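Local structure of glycoside Hydrolase Family 43_12 (Metagenome, 7JVH) at residues N102-L110 with Q159-L167. The protein is a family 43 glycoside hydrolase, subfamily 12, that probably cleaves arabinose- or xylose-containing plant polysaccharides or oligosaccharides in the gut. Residues are numbered along the deposited sequence; the frame is centred on the assembly and turned at random.
Sequences NVLDRTSQL and QGWSDPFNL
In the five-bladed beta-propeller typical of family 43, Arg106, Ser108 and Gln109, on the loop linking one four-stranded blade to the next, grip residues 161-164, the loop that leads into strand 165-166, the outermost strand of that next blade. Arg106 points its guanidinium edge at the backbone. Arg106 NH2 gives a bond to Trp161 O, 2.7 Å long and in the planes of both groups; NH1 adds a weak one. Arg106 NH2 also forms a salt bridge to Asp163 OD1 at 3.2 Å, coming from above the carboxylate plane. Ser108 OG bonds to Asp163 OD1 from the opposite face, at 2.6 Å, so this oxygen is held by two donors. Gln109 CD lies over one face of the guanidinium, offset toward its rim. The extended chain carries Gln109 NE2 to Ser162 O (2.9 Å), while Gln109 OE1 accepts from Arg106 N (3.0 Å); the amide is thus fixed at both ends. A methionine in place of Arg106 would probably leave Asp163 without its charged mate and Trp161 O without both guanidinium donors. Pro164 CG packs on Gln109 CA at 3.8 Å. Deeper in, Val103, with CG1 anti to the backbone N (chi1 175°), sets this methyl over the five-membered ring of Trp161. Ile88 of strand 85-91 and Val152 of strand 148-154 touch both side chains, and Phe135 and Met137 of strand 134-142 pack against the indole, which therefore sits between the two blades.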
ATOM      1  N   ASN A 102      -8.087   6.649   6.777  1.00 42.95           N
ATOM      2  CA  ASN A 102      -8.189   5.706   5.683  1.00 51.21           C
ATOM      3  C   ASN A 102      -9.590   5.888   5.098  1.00 56.13           C
ATOM      4  O   ASN A 102     -10.569   5.864   5.841  1.00 65.20           O
ATOM      5  CB  ASN A 102      -7.970   4.274   6.188  1.00 49.76           C
ATOM      6  CG  ASN A 102      -6.582   4.060   6.782  1.00 61.52           C
ATOM      7  OD1 ASN A 102      -5.682   3.565   6.104  1.00 70.24           O
ATOM      8  ND2 ASN A 102      -6.394   4.444   8.052  1.00 61.66           N
ATOM      9  N   VAL A 103      -9.679   6.092   3.777  1.00 55.23           N
ATOM     10  CA  VAL A 103     -10.932   6.499   3.131  1.00 55.28           C
ATOM     11  C   VAL A 103     -12.030   5.451   3.296  1.00 57.55           C
ATOM     12  O   VAL A 103     -13.181   5.798   3.583  1.00 69.74           O
ATOM     13  CB  VAL A 103     -10.739   6.881   1.636  1.00 58.17           C
ATOM     14  CG1 VAL A 103     -12.071   7.171   0.962  1.00 64.87           C
ATOM     15  CG2 VAL A 103      -9.803   8.072   1.514  1.00 63.45           C
ATOM     16  N   LEU A 104     -11.670   4.175   3.130  1.00 49.61           N
ATOM     17  CA  LEU A 104     -12.601   3.063   3.315  1.00 55.21           C
ATOM     18  C   LEU A 104     -12.362   2.446   4.689  1.00 54.91           C
ATOM     19  O   LEU A 104     -11.572   1.507   4.829  1.00 60.82           O
ATOM     20  CB  LEU A 104     -12.441   2.020   2.195  1.00 55.69           C
ATOM     21  CG  LEU A 104     -12.494   2.550   0.750  1.00 52.56           C
ATOM     22  CD1 LEU A 104     -12.387   1.419  -0.250  1.00 61.48           C
ATOM     23  CD2 LEU A 104     -13.758   3.342   0.470  1.00 57.74           C
ATOM     24  N   ASP A 105     -13.053   2.990   5.700  1.00 51.16           N
ATOM     25  CA  ASP A 105     -12.890   2.584   7.094  1.00 48.70           C
ATOM     26  C   ASP A 105     -14.143   2.020   7.782  1.00 46.66           C
ATOM     27  O   ASP A 105     -14.107   1.692   8.970  1.00 62.76           O
ATOM     28  CB  ASP A 105     -12.310   3.748   7.916  1.00 54.34           C
ATOM     29  CG  ASP A 105     -13.181   4.999   7.888  1.00 61.12           C
ATOM     30  OD1 ASP A 105     -14.209   5.017   7.187  1.00 66.20           O
ATOM     31  OD2 ASP A 105     -12.835   5.967   8.591  1.00 65.45           O
ATOM     32  N   ARG A 106     -15.250   1.911   7.042  1.00 59.40           N
ATOM     33  CA  ARG A 106     -16.449   1.238   7.522  1.00 51.07           C
ATOM     34  C   ARG A 106     -16.637  -0.054   6.737  1.00 68.28           C
ATOM     35  O   ARG A 106     -16.245  -0.149   5.568  1.00 74.82           O
ATOM     36  CB  ARG A 106     -17.678   2.130   7.368  1.00 58.77           C
ATOM     37  CG  ARG A 106     -17.636   3.395   8.202  1.00 54.02           C
ATOM     38  CD  ARG A 106     -18.973   4.114   8.196  1.00 59.46           C
ATOM     39  NE  ARG A 106     -19.408   4.461   6.839  1.00 77.49           N
ATOM     40  CZ  ARG A 106     -18.940   5.482   6.119  1.00 73.38           C
ATOM     41  NH1 ARG A 106     -18.014   6.291   6.611  1.00 65.99           N
ATOM     42  NH2 ARG A 106     -19.408   5.695   4.898  1.00 72.56           N
ATOM     43  N   THR A 107     -17.226  -1.059   7.404  1.00 70.24           N
ATOM     44  CA  THR A 107     -17.544  -2.345   6.791  1.00 59.51           C
ATOM     45  C   THR A 107     -18.546  -2.205   5.654  1.00 64.41           C
ATOM     46  O   THR A 107     -18.539  -3.000   4.730  1.00 73.64           O
ATOM     47  CB  THR A 107     -18.016  -3.346   7.860  1.00 66.63           C
ATOM     48  OG1 THR A 107     -16.914  -3.596   8.747  1.00 61.26           O
ATOM     49  CG2 THR A 107     -18.447  -4.676   7.248  1.00 62.34           C
ATOM     50  N   SER A 108     -19.389  -1.169   5.716  1.00 67.64           N
ATOM     51  CA  SER A 108     -20.333  -0.837   4.634  1.00 64.11           C
ATOM     52  C   SER A 108     -19.662  -0.342   3.348  1.00 64.49           C
ATOM     53  O   SER A 108     -20.284  -0.305   2.298  1.00 62.97           O
ATOM     54  CB  SER A 108     -21.344   0.202   5.110  1.00 66.11           C
ATOM     55  OG  SER A 108     -20.683   1.387   5.504  1.00 76.17           O
ATOM     56  N   GLN A 109     -18.394   0.065   3.449  1.00 67.06           N
ATOM     57  CA  GLN A 109     -17.595   0.486   2.299  1.00 61.91           C
ATOM     58  C   GLN A 109     -16.705  -0.642   1.790  1.00 60.08           C
ATOM     59  O   GLN A 109     -16.381  -0.700   0.602  1.00 64.58           O
ATOM     60  CB  GLN A 109     -16.709   1.676   2.679  1.00 58.08           C
ATOM     61  CG  GLN A 109     -17.461   2.949   3.053  1.00 67.37           C
ATOM     62  CD  GLN A 109     -16.562   3.973   3.753  1.00 67.21           C
ATOM     63  OE1 GLN A 109     -15.824   3.633   4.688  1.00 72.90           O
ATOM     64  NE2 GLN A 109     -16.641   5.232   3.315  1.00 47.49           N
ATOM     65  N   LEU A 110     -16.304  -1.533   2.705  1.00 65.01           N
ATOM     66  CA  LEU A 110     -15.295  -2.563   2.450  1.00 67.49           C
ATOM     67  C   LEU A 110     -15.373  -3.644   3.518  1.00 71.85           C
ATOM     68  O   LEU A 110     -15.211  -3.366   4.710  1.00 71.26           O
ATOM     69  CB  LEU A 110     -13.901  -1.927   2.442  1.00 52.04           C
ATOM     70  CG  LEU A 110     -12.640  -2.794   2.419  1.00 50.74           C
ATOM     71  CD1 LEU A 110     -12.523  -3.625   1.150  1.00 51.83           C
ATOM     72  CD2 LEU A 110     -11.417  -1.909   2.570  1.00 50.15           C
ATOM     73  N   GLN A 159     -14.030  14.387   7.864  1.00 72.61           N
ATOM     74  CA  GLN A 159     -15.318  13.866   8.340  1.00 79.58           C
ATOM     75  C   GLN A 159     -15.644  12.448   7.834  1.00 78.63           C
ATOM     76  O   GLN A 159     -16.665  11.884   8.213  1.00 83.55           O
ATOM     77  CB  GLN A 159     -16.466  14.803   7.943  1.00 86.28           C
ATOM     78  CG  GLN A 159     -16.267  16.271   8.284  1.00100.63           C
ATOM     79  CD  GLN A 159     -16.050  16.523   9.773  1.00112.03           C
ATOM     80  OE1 GLN A 159     -16.518  15.761  10.633  1.00107.70           O
ATOM     81  NE2 GLN A 159     -15.341  17.607  10.085  1.00117.63           N
ATOM     82  N   GLY A 160     -14.773  11.892   6.979  1.00 73.76           N
ATOM     83  CA  GLY A 160     -14.988  10.600   6.356  1.00 76.35           C
ATOM     84  C   GLY A 160     -15.744  10.693   5.042  1.00 77.05           C
ATOM     85  O   GLY A 160     -16.087  11.779   4.590  1.00 84.31           O
ATOM     86  N   TRP A 161     -16.015   9.535   4.432  1.00 68.01           N
ATOM     87  CA  TRP A 161     -16.599   9.439   3.097  1.00 63.35           C
ATOM     88  C   TRP A 161     -17.905   8.647   3.087  1.00 66.78           C
ATOM     89  O   TRP A 161     -18.188   7.875   4.002  1.00 70.12           O
ATOM     90  CB  TRP A 161     -15.601   8.786   2.145  1.00 57.12           C
ATOM     91  CG  TRP A 161     -14.279   9.497   2.019  1.00 57.87           C
ATOM     92  CD1 TRP A 161     -13.277   9.552   2.958  1.00 51.71           C
ATOM     93  CD2 TRP A 161     -13.775  10.178   0.865  1.00 59.46           C
ATOM     94  NE1 TRP A 161     -12.212  10.256   2.476  1.00 58.38           N
ATOM     95  CE2 TRP A 161     -12.482  10.646   1.191  1.00 60.99           C
ATOM     96  CE3 TRP A 161     -14.295  10.462  -0.401  1.00 63.22           C
ATOM     97  CZ2 TRP A 161     -11.701  11.387   0.290  1.00 61.78           C
ATOM     98  CZ3 TRP A 161     -13.517  11.195  -1.297  1.00 64.09           C
ATOM     99  CH2 TRP A 161     -12.237  11.648  -0.946  1.00 56.53           C
ATOM    100  N   SER A 162     -18.703   8.840   2.035  1.00 58.52           N
ATOM    101  CA  SER A 162     -19.977   8.158   1.854  1.00 56.92           C
ATOM    102  C   SER A 162     -19.795   6.661   1.662  1.00 59.27           C
ATOM    103  O   SER A 162     -18.684   6.167   1.521  1.00 64.18           O
ATOM    104  CB  SER A 162     -20.702   8.714   0.628  1.00 67.98           C
ATOM    105  OG  SER A 162     -20.054   8.312  -0.572  1.00 72.12           O
ATOM    106  N   ASP A 163     -20.920   5.941   1.648  1.00 66.64           N
ATOM    107  CA  ASP A 163     -20.951   4.549   1.224  1.00 61.67           C
ATOM    108  C   ASP A 163     -20.756   4.500  -0.291  1.00 67.04           C
ATOM    109  O   ASP A 163     -20.934   5.507  -0.975  1.00 75.11           O
ATOM    110  CB  ASP A 163     -22.258   3.874   1.658  1.00 56.13           C
ATOM    111  CG  ASP A 163     -22.229   3.423   3.116  1.00 59.88           C
ATOM    112  OD1 ASP A 163     -21.137   3.258   3.685  1.00 53.70           O
ATOM    113  OD2 ASP A 163     -23.301   3.237   3.711  1.00 63.33           O
ATOM    114  N   PRO A 164     -20.348   3.345  -0.861  1.00 58.46           N
ATOM    115  CA  PRO A 164     -20.005   3.280  -2.282  1.00 57.37           C
ATOM    116  C   PRO A 164     -21.189   3.511  -3.227  1.00 74.28           C
ATOM    117  O   PRO A 164     -22.326   3.215  -2.879  1.00 86.65           O
ATOM    118  CB  PRO A 164     -19.468   1.846  -2.447  1.00 60.50           C
ATOM    119  CG  PRO A 164     -19.234   1.320  -1.068  1.00 57.20           C
ATOM    120  CD  PRO A 164     -20.180   2.057  -0.168  1.00 58.10           C
ATOM    121  N   PHE A 165     -20.902   4.065  -4.407  1.00 68.36           N
ATOM    122  CA  PHE A 165     -21.815   4.099  -5.535  1.00 66.08           C
ATOM    123  C   PHE A 165     -21.240   3.070  -6.493  1.00 67.05           C
ATOM    124  O   PHE A 165     -20.104   3.208  -6.945  1.00 67.62           O
ATOM    125  CB  PHE A 165     -21.823   5.485  -6.205  1.00 66.70           C
ATOM    126  CG  PHE A 165     -22.502   6.546  -5.395  1.00 69.40           C
ATOM    127  CD1 PHE A 165     -21.790   7.282  -4.452  1.00 72.74           C
ATOM    128  CD2 PHE A 165     -23.852   6.811  -5.566  1.00 60.40           C
ATOM    129  CE1 PHE A 165     -22.425   8.272  -3.704  1.00 69.62           C
ATOM    130  CE2 PHE A 165     -24.485   7.787  -4.814  1.00 62.56           C
ATOM    131  CZ  PHE A 165     -23.776   8.517  -3.886  1.00 67.28           C
ATOM    132  N   ASN A 166     -22.006   2.019  -6.792  1.00 63.57           N
ATOM    133  CA  ASN A 166     -21.557   0.956  -7.708  1.00 63.16           C
ATOM    134  C   ASN A 166     -21.619   1.488  -9.140  1.00 74.60           C
ATOM    135  O   ASN A 166     -22.655   2.007  -9.562  1.00 74.63           O
ATOM    136  CB  ASN A 166     -22.420  -0.306  -7.555  1.00 61.74           C
ATOM    137  CG  ASN A 166     -21.976  -1.213  -6.404  1.00 67.97           C
ATOM    138  OD1 ASN A 166     -20.781  -1.419  -6.220  1.00 65.49           O
ATOM    139  ND2 ASN A 166     -22.921  -1.726  -5.604  1.00 77.99           N
ATOM    140  N   LEU A 167     -20.505   1.363  -9.872  1.00 74.14           N
ATOM    141  CA  LEU A 167     -20.408   1.833 -11.250  1.00 61.73           C
ATOM    142  C   LEU A 167     -20.423   0.663 -12.237  1.00 62.51           C
ATOM    143  O   LEU A 167     -19.796  -0.373 -12.012  1.00 56.10           O
ATOM    144  CB  LEU A 167     -19.145   2.670 -11.434  1.00 56.30           C
ATOM    145  CG  LEU A 167     -18.931   3.758 -10.376  1.00 58.86           C
ATOM    146  CD1 LEU A 167     -17.542   4.352 -10.509  1.00 58.28           C
ATOM    147  CD2 LEU A 167     -19.995   4.842 -10.470  1.00 64.46           C
TER